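Side-chain contacts in alginate lyase (Chitinophaga sp. MD30, PDB 6KCW), which cleaves alginate as a bacterial lyase of polysaccharide lyase family 36, probably by the elimination chemistry common to such enzymes: residues S25-G28 and G32-Q35; R37-I40 and L45-T48; G114-M119 and V167-N172; V128-Y133 and T161-H166. All coordinates share one frame; numbering follows the deposited sequence.

Contact 1 (S25-G28 and G32-Q35); sequences SDFG and GWNQ
Phe27, in the last turn of its helix, and Trp33, in the loop that follows, meet ring to ring and account for the whole contact, which buries 68 Å² in all. From the backbone, CB of Phe27 already points toward the residues 32-35. Its CG stands anti to the carbonyl carbon (chi1 -70°), which sends the ring out from the helix end to the indole. CG and the CD1 side of the ring make no approach to the tryptophan; the touching is done on the other side, by CE2. This atom lies 3.9 Å from Trp33 CH2, and Phe27 CE2 to Trp33 CZ3 is 4.1 Å. The CZ3-CH2 side of the six-membered indole ring is thus the part reached. The side chains cross at about a right angle, yet the ring planes are inclined at 43°, an oblique aromatic pair of van der Waals character. The polar end of the indole turns to another task, its NE1 being hydrogen-bonded to Ser38 OG. Around the pair, Phe27 packs on Leu6 and Ile8 of strand 5-8 and on Ile64 of strand 60-69, while Trp33 rests on Ala23 of helix 20-27 and on Leu60 and Ser62 of strand 60-69.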
# COMPACT_ATOMS: atom_id res chain seq x y z
N SER A 25 14.65 2.96 -12.38
CA SER A 25 15.43 1.85 -12.93
C SER A 25 15.00 0.51 -12.33
O SER A 25 14.94 -0.50 -13.05
CB SER A 25 16.92 2.10 -12.72
OG SER A 25 17.70 1.14 -13.42
N ASP A 26 14.70 0.47 -11.03
CA ASP A 26 14.37 -0.78 -10.35
C ASP A 26 12.91 -1.19 -10.56
O ASP A 26 12.62 -2.37 -10.78
CB ASP A 26 14.65 -0.64 -8.86
CG ASP A 26 16.11 -0.49 -8.57
OD1 ASP A 26 16.88 -1.24 -9.19
OD2 ASP A 26 16.48 0.38 -7.74
N PHE A 27 12.02 -0.23 -10.47
CA PHE A 27 10.62 -0.48 -10.60
C PHE A 27 10.18 -0.43 -12.03
O PHE A 27 9.15 -0.94 -12.35
CB PHE A 27 9.86 0.56 -9.81
CG PHE A 27 9.98 0.42 -8.34
CD1 PHE A 27 9.09 -0.34 -7.64
CD2 PHE A 27 10.95 1.07 -7.65
CE1 PHE A 27 9.18 -0.46 -6.30
CE2 PHE A 27 11.05 0.96 -6.31
CZ PHE A 27 10.16 0.19 -5.62
N GLY A 28 10.94 0.21 -12.89
CA GLY A 28 10.57 0.31 -14.28
C GLY A 28 9.95 1.66 -14.53
O GLY A 28 10.18 2.27 -15.51
N GLY A 32 6.10 9.66 -9.14
CA GLY A 32 5.82 10.63 -8.10
C GLY A 32 6.97 10.81 -7.14
O GLY A 32 6.85 11.52 -6.13
N TRP A 33 8.10 10.18 -7.47
CA TRP A 33 9.17 10.00 -6.50
C TRP A 33 9.78 11.32 -6.06
O TRP A 33 10.00 12.23 -6.87
CB TRP A 33 10.25 9.10 -7.08
CG TRP A 33 10.88 8.26 -6.06
CD1 TRP A 33 11.92 8.61 -5.24
CD2 TRP A 33 10.53 6.92 -5.71
NE1 TRP A 33 12.24 7.57 -4.42
CE2 TRP A 33 11.40 6.51 -4.68
CE3 TRP A 33 9.57 6.01 -6.17
CZ2 TRP A 33 11.34 5.24 -4.10
CZ3 TRP A 33 9.52 4.75 -5.60
CH2 TRP A 33 10.39 4.38 -4.57
N ASN A 34 10.07 11.41 -4.77
CA ASN A 34 10.67 12.57 -4.13
C ASN A 34 11.93 12.05 -3.45
O ASN A 34 11.87 11.60 -2.30
CB ASN A 34 9.69 13.21 -3.16
CG ASN A 34 10.19 14.51 -2.59
OD1 ASN A 34 11.38 14.70 -2.37
ND2 ASN A 34 9.26 15.43 -2.32
N GLN A 35 13.07 12.12 -4.16
CA GLN A 35 14.31 11.54 -3.65
C GLN A 35 14.71 12.10 -2.30
O GLN A 35 15.61 11.54 -1.65
CB GLN A 35 15.46 11.76 -4.65
CG GLN A 35 15.20 12.81 -5.70
CD GLN A 35 16.42 13.06 -6.56
OE1 GLN A 35 17.56 12.86 -6.14
NE2 GLN A 35 16.18 13.52 -7.79

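Contact 2 (R37-I40 and L45-T48); sequences RSYI and LRVT
Arg46 lays its guanidinium flat on the ring of Tyr39, with the planes only 12° apart and the centres 4.0 Å from each other. NH2 does most of the touching, 3.1 Å from Tyr39 CG and displaced toward the rim of the ring. The arginine chain is bent at chi3 (70°), which folds its end back over the cross-strand Tyr39. At the guanidinium edge, in plane, NE donates to a water 2.9 Å away, and this water in turn donates to Arg37 O and lies 2.6 Å from Thr48 OG1. The next shell is the backbone ladder: Tyr39 and Arg46 form an antiparallel hydrogen-bonded pair, Arg46 N reaching Tyr39 O at 2.7 Å, and Thr48 N closes on Arg37 O at 2.9 Å. On the opposite face of the hairpin, Leu45 CD1 packs 4.0 Å from Ser38 CB, and Ser38 OG is hydrogen-bonded to Tyr18 O. Farther out, strand 228-241 flanks the hairpin, its Tyr229 and Tyr231 touching Arg46. With the ring under one face and the water at NE, the guanidinium is probably restrained from turning, and its positive charge is probably eased by the pi electrons of Tyr39.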
# COMPACT_ATOMS: atom_id res chain seq x y z
N ARG A 37 12.88 11.90 0.26
CA ARG A 37 12.30 11.00 1.26
C ARG A 37 12.67 9.53 1.04
O ARG A 37 12.18 8.67 1.78
CB ARG A 37 10.78 11.12 1.30
CG ARG A 37 10.21 12.45 0.87
CD ARG A 37 9.86 13.28 2.08
NE ARG A 37 9.72 14.67 1.74
CZ ARG A 37 8.62 15.19 1.20
NH1 ARG A 37 7.57 14.43 0.93
NH2 ARG A 37 8.56 16.48 0.89
N SER A 38 13.50 9.20 0.05
CA SER A 38 13.91 7.83 -0.19
C SER A 38 15.41 7.71 0.02
O SER A 38 16.19 8.47 -0.58
CB SER A 38 13.52 7.35 -1.59
OG SER A 38 13.91 8.30 -2.56
N TYR A 39 15.79 6.76 0.86
CA TYR A 39 17.15 6.64 1.37
C TYR A 39 17.39 5.17 1.66
O TYR A 39 16.56 4.53 2.31
CB TYR A 39 17.32 7.49 2.63
CG TYR A 39 18.68 7.44 3.28
CD1 TYR A 39 18.99 6.47 4.23
CD2 TYR A 39 19.66 8.38 2.96
CE1 TYR A 39 20.25 6.42 4.84
CE2 TYR A 39 20.92 8.34 3.56
CZ TYR A 39 21.21 7.36 4.49
OH TYR A 39 22.45 7.31 5.09
N ILE A 40 18.49 4.62 1.13
CA ILE A 40 18.88 3.26 1.47
C ILE A 40 19.60 3.30 2.81
O ILE A 40 20.66 3.91 2.94
CB ILE A 40 19.77 2.63 0.38
CG1 ILE A 40 19.07 2.61 -0.96
CG2 ILE A 40 20.09 1.17 0.74
CD1 ILE A 40 17.89 1.62 -1.00
N LEU A 45 15.03 0.09 2.17
CA LEU A 45 14.54 1.38 1.69
C LEU A 45 13.84 2.10 2.83
O LEU A 45 12.79 1.65 3.31
CB LEU A 45 13.61 1.18 0.50
CG LEU A 45 12.82 2.37 -0.04
CD1 LEU A 45 13.70 3.62 -0.24
CD2 LEU A 45 12.16 1.97 -1.34
N ARG A 46 14.40 3.23 3.24
CA ARG A 46 13.78 4.09 4.24
C ARG A 46 13.03 5.21 3.55
O ARG A 46 13.61 5.95 2.74
CB ARG A 46 14.82 4.67 5.19
CG ARG A 46 14.21 5.44 6.35
CD ARG A 46 15.31 6.19 7.08
NE ARG A 46 15.83 7.29 6.27
CZ ARG A 46 16.98 7.92 6.51
NH1 ARG A 46 17.75 7.55 7.54
NH2 ARG A 46 17.36 8.92 5.72
N VAL A 47 11.75 5.34 3.88
CA VAL A 47 10.92 6.45 3.43
C VAL A 47 10.71 7.40 4.61
O VAL A 47 10.47 6.96 5.74
CB VAL A 47 9.59 5.95 2.85
CG1 VAL A 47 8.67 7.12 2.52
CG2 VAL A 47 9.84 5.11 1.60
N THR A 48 10.78 8.70 4.34
CA THR A 48 10.59 9.72 5.37
C THR A 48 9.18 10.28 5.32
O THR A 48 8.69 10.66 4.25
CB THR A 48 11.59 10.87 5.21
OG1 THR A 48 12.93 10.37 5.31
CG2 THR A 48 11.38 11.90 6.31
O HOH W 1 14.11 8.35 4.25

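Contact 3 (G114-M119 and V167-N172); sequences GTLRMM and VYIKSN. With PO4 (phosphate ion), chain B.
While Leu116 reaches across to Val167 and Ile169, the flat guanidinium of Arg117 leaves its strand on the other side and receives phosphate O1 at its edge, in plane. Arg117 NH2 donates to phosphate O1 at 3.2 Å, and the bond is nearly straight (170°). A bend at chi3 (-49°) turns this edge to the anion, and the second nitrogen, NH1, is hydrogen-bonded to His212 ND1, so both terminal nitrogens are engaged. Thr210 and Phe214 of strand 206-215 pack on the arginine, and Lys91 NZ also binds the phosphate. A leucine in place of Arg117 would probably leave phosphate O1 and His212 ND1 each without this partner. The interior side is apolar. Leu116 spends mainly CD1, which lies 3.7 Å from Ile169 CB and 4.0 Å from Val167 CG1; the carbonyl O of Tyr168 is 3.6 Å from the same Leu116 CD1. The strands run nearly antiparallel at 167°, with axes 8.9 Å apart, the spacing of two facing sheets rather than of paired strands. Strand 113-122 therefore has a greasy face turned to the core and, on the other side, an arginine directed at an anion; the phosphate probably came from the crystallisation liquor, but a site of this kind could perhaps take a carboxylate of the uronate substrate.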
# COMPACT_ATOMS: atom_id res chain seq x y z
N GLY A 114 -11.04 0.59 -7.89
CA GLY A 114 -10.79 0.56 -6.46
C GLY A 114 -9.31 0.37 -6.21
O GLY A 114 -8.51 0.37 -7.14
N THR A 115 -8.96 0.24 -4.93
CA THR A 115 -7.58 -0.08 -4.53
C THR A 115 -7.57 -1.07 -3.38
O THR A 115 -8.49 -1.11 -2.55
CB THR A 115 -6.76 1.14 -4.09
OG1 THR A 115 -7.51 1.89 -3.13
CG2 THR A 115 -6.37 1.99 -5.28
N LEU A 116 -6.48 -1.84 -3.31
CA LEU A 116 -6.14 -2.68 -2.17
C LEU A 116 -4.86 -2.08 -1.60
O LEU A 116 -3.78 -2.26 -2.17
CB LEU A 116 -5.97 -4.14 -2.60
CG LEU A 116 -6.13 -5.33 -1.64
CD1 LEU A 116 -5.86 -6.65 -2.37
CD2 LEU A 116 -5.21 -5.21 -0.42
N ARG A 117 -4.97 -1.32 -0.51
CA ARG A 117 -3.81 -0.80 0.21
C ARG A 117 -3.93 -1.19 1.68
O ARG A 117 -4.90 -1.83 2.11
CB ARG A 117 -3.68 0.73 0.06
CG ARG A 117 -3.44 1.19 -1.36
CD ARG A 117 -3.53 2.71 -1.50
NE ARG A 117 -4.73 3.25 -0.88
CZ ARG A 117 -4.93 4.55 -0.66
NH1 ARG A 117 -4.03 5.45 -1.01
NH2 ARG A 117 -6.05 4.94 -0.07
N MET A 118 -2.92 -0.79 2.46
CA MET A 118 -2.85 -1.12 3.87
C MET A 118 -2.47 0.12 4.67
O MET A 118 -1.72 0.98 4.19
CB MET A 118 -1.84 -2.26 4.15
CG MET A 118 -1.87 -2.80 5.59
SD MET A 118 -0.75 -4.19 5.91
CE MET A 118 0.85 -3.37 5.78
N MET A 119 -2.99 0.20 5.89
CA MET A 119 -2.71 1.31 6.78
C MET A 119 -2.22 0.80 8.13
O MET A 119 -2.45 -0.35 8.51
CB MET A 119 -3.94 2.18 7.03
CG MET A 119 -4.50 2.87 5.82
SD MET A 119 -5.82 3.98 6.33
CE MET A 119 -5.01 5.12 7.46
N VAL A 167 0.23 -9.76 -0.16
CA VAL A 167 -1.02 -9.23 -0.71
C VAL A 167 -1.36 -10.03 -1.97
O VAL A 167 -0.48 -10.32 -2.78
CB VAL A 167 -0.91 -7.73 -1.03
CG1 VAL A 167 -1.98 -7.30 -2.01
CG2 VAL A 167 -0.99 -6.90 0.25
N TYR A 168 -2.63 -10.39 -2.10
CA TYR A 168 -3.14 -11.11 -3.27
C TYR A 168 -4.44 -10.45 -3.70
O TYR A 168 -5.31 -10.18 -2.85
CB TYR A 168 -3.40 -12.59 -2.96
CG TYR A 168 -4.13 -13.33 -4.06
CD1 TYR A 168 -3.61 -13.37 -5.35
CD2 TYR A 168 -5.31 -14.02 -3.81
CE1 TYR A 168 -4.25 -14.05 -6.36
CE2 TYR A 168 -5.97 -14.71 -4.83
CZ TYR A 168 -5.42 -14.72 -6.10
OH TYR A 168 -6.05 -15.39 -7.13
N ILE A 169 -4.59 -10.21 -5.00
CA ILE A 169 -5.75 -9.51 -5.55
C ILE A 169 -6.19 -10.23 -6.82
O ILE A 169 -5.37 -10.71 -7.60
CB ILE A 169 -5.45 -8.02 -5.82
CG1 ILE A 169 -6.71 -7.27 -6.21
CG2 ILE A 169 -4.42 -7.87 -6.91
CD1 ILE A 169 -6.47 -5.85 -6.44
N LYS A 170 -7.50 -10.31 -7.01
CA LYS A 170 -8.09 -10.94 -8.19
C LYS A 170 -9.24 -10.08 -8.67
O LYS A 170 -10.12 -9.72 -7.87
CB LYS A 170 -8.55 -12.35 -7.87
CG LYS A 170 -9.20 -13.11 -9.01
CD LYS A 170 -9.95 -14.29 -8.42
CE LYS A 170 -9.91 -15.51 -9.32
NZ LYS A 170 -11.08 -15.57 -10.23
N SER A 171 -9.24 -9.72 -9.95
CA SER A 171 -10.35 -9.00 -10.55
C SER A 171 -11.66 -9.79 -10.42
O SER A 171 -11.67 -11.02 -10.41
CB SER A 171 -10.08 -8.73 -12.02
OG SER A 171 -8.79 -8.20 -12.19
N ASN A 172 -12.76 -9.05 -10.34
CA ASN A 172 -14.07 -9.65 -10.49
C ASN A 172 -14.45 -9.57 -11.97
O ASN A 172 -13.70 -9.04 -12.79
CB ASN A 172 -15.09 -9.00 -9.56
CG ASN A 172 -15.57 -7.62 -10.06
OD1 ASN A 172 -14.89 -6.60 -9.87
ND2 ASN A 172 -16.75 -7.59 -10.67
P PO4 B . -8.12 8.16 1.53
O1 PO4 B . -6.90 7.98 0.66
O2 PO4 B . -8.69 9.54 1.31
O3 PO4 B . -7.76 8.08 2.99
O4 PO4 B . -9.19 7.12 1.14

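Contact 4 (V128-Y133 and T161-H166); sequences VFFQPY and TTYHVH. With PO4 (phosphate ion), chain B.
Tyr133 OH has two partners: it donates to phosphate O4 at 3.2 Å and is itself hydrogen-bonded to the backbone N of Gly144. The anion sits at the edge of the phenol ring, O4 in its plane and 3.3 Å from Tyr133 CE2, while Lys91 makes a cation-pi contact with the same ring. Removing the hydroxyl, as a phenylalanine in place of Tyr133 would, is likely to cost phosphate O4 and the Gly144 N-H this partner. Three residues back along the strand, Phe130 leaves by the opposite side and meets Tyr163 of the other sheet in a T-shaped pair. The edge of the phenylalanine points at the tyrosine face, the planes standing at 79° and the centroids 5.5 Å apart. Phe130 CE2 is the atom that touches, 3.7 Å from Tyr163 CG and offset toward the rim of that ring. Phe130 CG lies anti to the carbonyl carbon (chi1 -74°), which carries CE2 across to the tyrosine face, and the ring also packs on Met118 and on Ile185 of strand 179-185. Tyr163 is held at its far end, its OH hydrogen-bonded to Thr158 N. One T-shaped pair thus bridges two facing antiparallel sheets, consistent with the beta-jelly-roll sandwich of the concanavalin clan. The phosphate lies on the smaller sheet's face turned away from the core, probably the side where related lyases bind polysaccharide in a concave groove.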
# COMPACT_ATOMS: atom_id res chain seq x y z
N VAL A 128 -2.79 0.30 18.40
CA VAL A 128 -2.15 0.62 17.13
C VAL A 128 -1.96 -0.68 16.34
O VAL A 128 -1.32 -1.61 16.83
CB VAL A 128 -0.79 1.32 17.32
CG1 VAL A 128 -0.11 1.52 15.97
CG2 VAL A 128 -0.98 2.65 18.03
N PHE A 129 -2.48 -0.72 15.12
CA PHE A 129 -2.47 -1.96 14.35
C PHE A 129 -2.30 -1.67 12.86
O PHE A 129 -2.30 -0.53 12.42
CB PHE A 129 -3.75 -2.78 14.60
CG PHE A 129 -5.01 -1.96 14.59
CD1 PHE A 129 -5.67 -1.68 13.40
CD2 PHE A 129 -5.54 -1.47 15.78
CE1 PHE A 129 -6.82 -0.91 13.39
CE2 PHE A 129 -6.69 -0.70 15.78
CZ PHE A 129 -7.34 -0.42 14.59
N PHE A 130 -2.14 -2.75 12.10
CA PHE A 130 -2.35 -2.74 10.66
C PHE A 130 -3.84 -2.93 10.37
O PHE A 130 -4.60 -3.44 11.20
CB PHE A 130 -1.53 -3.85 9.99
CG PHE A 130 -0.05 -3.57 9.92
CD1 PHE A 130 0.43 -2.49 9.19
CD2 PHE A 130 0.86 -4.39 10.57
CE1 PHE A 130 1.78 -2.21 9.11
CE2 PHE A 130 2.23 -4.12 10.49
CZ PHE A 130 2.68 -3.02 9.76
N GLN A 131 -4.27 -2.49 9.19
CA GLN A 131 -5.67 -2.68 8.82
C GLN A 131 -5.77 -2.61 7.31
O GLN A 131 -5.13 -1.74 6.71
CB GLN A 131 -6.59 -1.63 9.47
CG GLN A 131 -6.54 -0.22 8.84
CD GLN A 131 -7.49 0.79 9.51
OE1 GLN A 131 -8.03 0.55 10.59
NE2 GLN A 131 -7.69 1.94 8.85
N PRO A 132 -6.53 -3.49 6.68
CA PRO A 132 -6.84 -3.29 5.26
C PRO A 132 -7.49 -1.93 5.06
O PRO A 132 -8.07 -1.34 5.97
CB PRO A 132 -7.82 -4.43 4.94
CG PRO A 132 -7.72 -5.39 6.10
CD PRO A 132 -7.28 -4.60 7.28
N TYR A 133 -7.39 -1.44 3.82
CA TYR A 133 -7.97 -0.14 3.47
C TYR A 133 -8.35 -0.23 1.99
O TYR A 133 -7.57 0.14 1.11
CB TYR A 133 -6.99 0.99 3.75
CG TYR A 133 -7.69 2.33 3.83
CD1 TYR A 133 -8.47 2.64 4.93
CD2 TYR A 133 -7.58 3.26 2.81
CE1 TYR A 133 -9.13 3.83 5.03
CE2 TYR A 133 -8.23 4.47 2.90
CZ TYR A 133 -9.00 4.75 4.01
OH TYR A 133 -9.66 5.95 4.11
N THR A 161 9.98 -3.45 14.70
CA THR A 161 9.67 -4.86 14.46
C THR A 161 9.38 -5.08 12.98
O THR A 161 8.56 -4.37 12.40
CB THR A 161 8.45 -5.29 15.27
OG1 THR A 161 8.67 -5.02 16.66
CG2 THR A 161 8.16 -6.78 15.05
N THR A 162 10.05 -6.06 12.37
CA THR A 162 9.81 -6.33 10.96
C THR A 162 8.57 -7.20 10.79
O THR A 162 8.43 -8.24 11.43
CB THR A 162 10.99 -7.04 10.31
OG1 THR A 162 12.23 -6.45 10.74
CG2 THR A 162 10.85 -6.91 8.79
N TYR A 163 7.69 -6.76 9.89
CA TYR A 163 6.47 -7.48 9.55
C TYR A 163 6.50 -7.84 8.07
O TYR A 163 6.65 -6.95 7.22
CB TYR A 163 5.24 -6.64 9.88
CG TYR A 163 5.07 -6.40 11.36
CD1 TYR A 163 4.43 -7.33 12.17
CD2 TYR A 163 5.57 -5.26 11.94
CE1 TYR A 163 4.28 -7.11 13.54
CE2 TYR A 163 5.44 -5.03 13.29
CZ TYR A 163 4.79 -5.94 14.08
OH TYR A 163 4.68 -5.66 15.43
N HIS A 164 6.39 -9.14 7.76
CA HIS A 164 6.25 -9.55 6.37
C HIS A 164 4.79 -9.46 5.95
O HIS A 164 3.90 -9.94 6.66
CB HIS A 164 6.75 -10.97 6.14
CG HIS A 164 6.80 -11.33 4.68
ND1 HIS A 164 7.87 -11.02 3.87
CD2 HIS A 164 5.88 -11.93 3.88
CE1 HIS A 164 7.62 -11.42 2.64
NE2 HIS A 164 6.42 -11.98 2.62
N VAL A 165 4.56 -8.86 4.78
CA VAL A 165 3.23 -8.64 4.23
C VAL A 165 3.14 -9.37 2.89
O VAL A 165 4.00 -9.19 2.02
CB VAL A 165 2.96 -7.14 4.03
CG1 VAL A 165 1.49 -6.88 3.74
CG2 VAL A 165 3.45 -6.35 5.24
N HIS A 166 2.11 -10.22 2.76
CA HIS A 166 1.70 -10.79 1.48
C HIS A 166 0.34 -10.21 1.08
O HIS A 166 -0.59 -10.17 1.90
CB HIS A 166 1.62 -12.32 1.57
CG HIS A 166 1.10 -12.97 0.33
ND1 HIS A 166 1.86 -13.12 -0.80
CD2 HIS A 166 -0.12 -13.48 0.04
CE1 HIS A 166 1.14 -13.71 -1.74
NE2 HIS A 166 -0.07 -13.93 -1.26
P PO4 B . -8.12 8.16 1.53
O1 PO4 B . -6.90 7.98 0.66
O2 PO4 B . -8.69 9.54 1.31
O3 PO4 B . -7.76 8.08 2.99
O4 PO4 B . -9.19 7.12 1.14

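Overall arrangement
Along the chain, contact 1 comes first, closing a short loop of three residues between the end of helix 20-27 and the segment after it. Contact 2 follows in series as the hairpin of strands 38-41 and 44-49; Trp33 and Ser38 join the two contacts, on the calcium side of the fold. Contact 3 then closes a loop of 47 residues, and contact 4 is nested within it, spanning 27. Both use strand 162-170 of the larger sheet, set against neighbouring strands 113-122 and 128-135 of the smaller, so they bind the two sheets together. Met119 O and Gln131 N, probably hydrogen-bonded, pair the neighbours, and one phosphate meets both contacts. Contacts 2 and 4 do not touch, although strand 162-170 and the hairpin share a sheet.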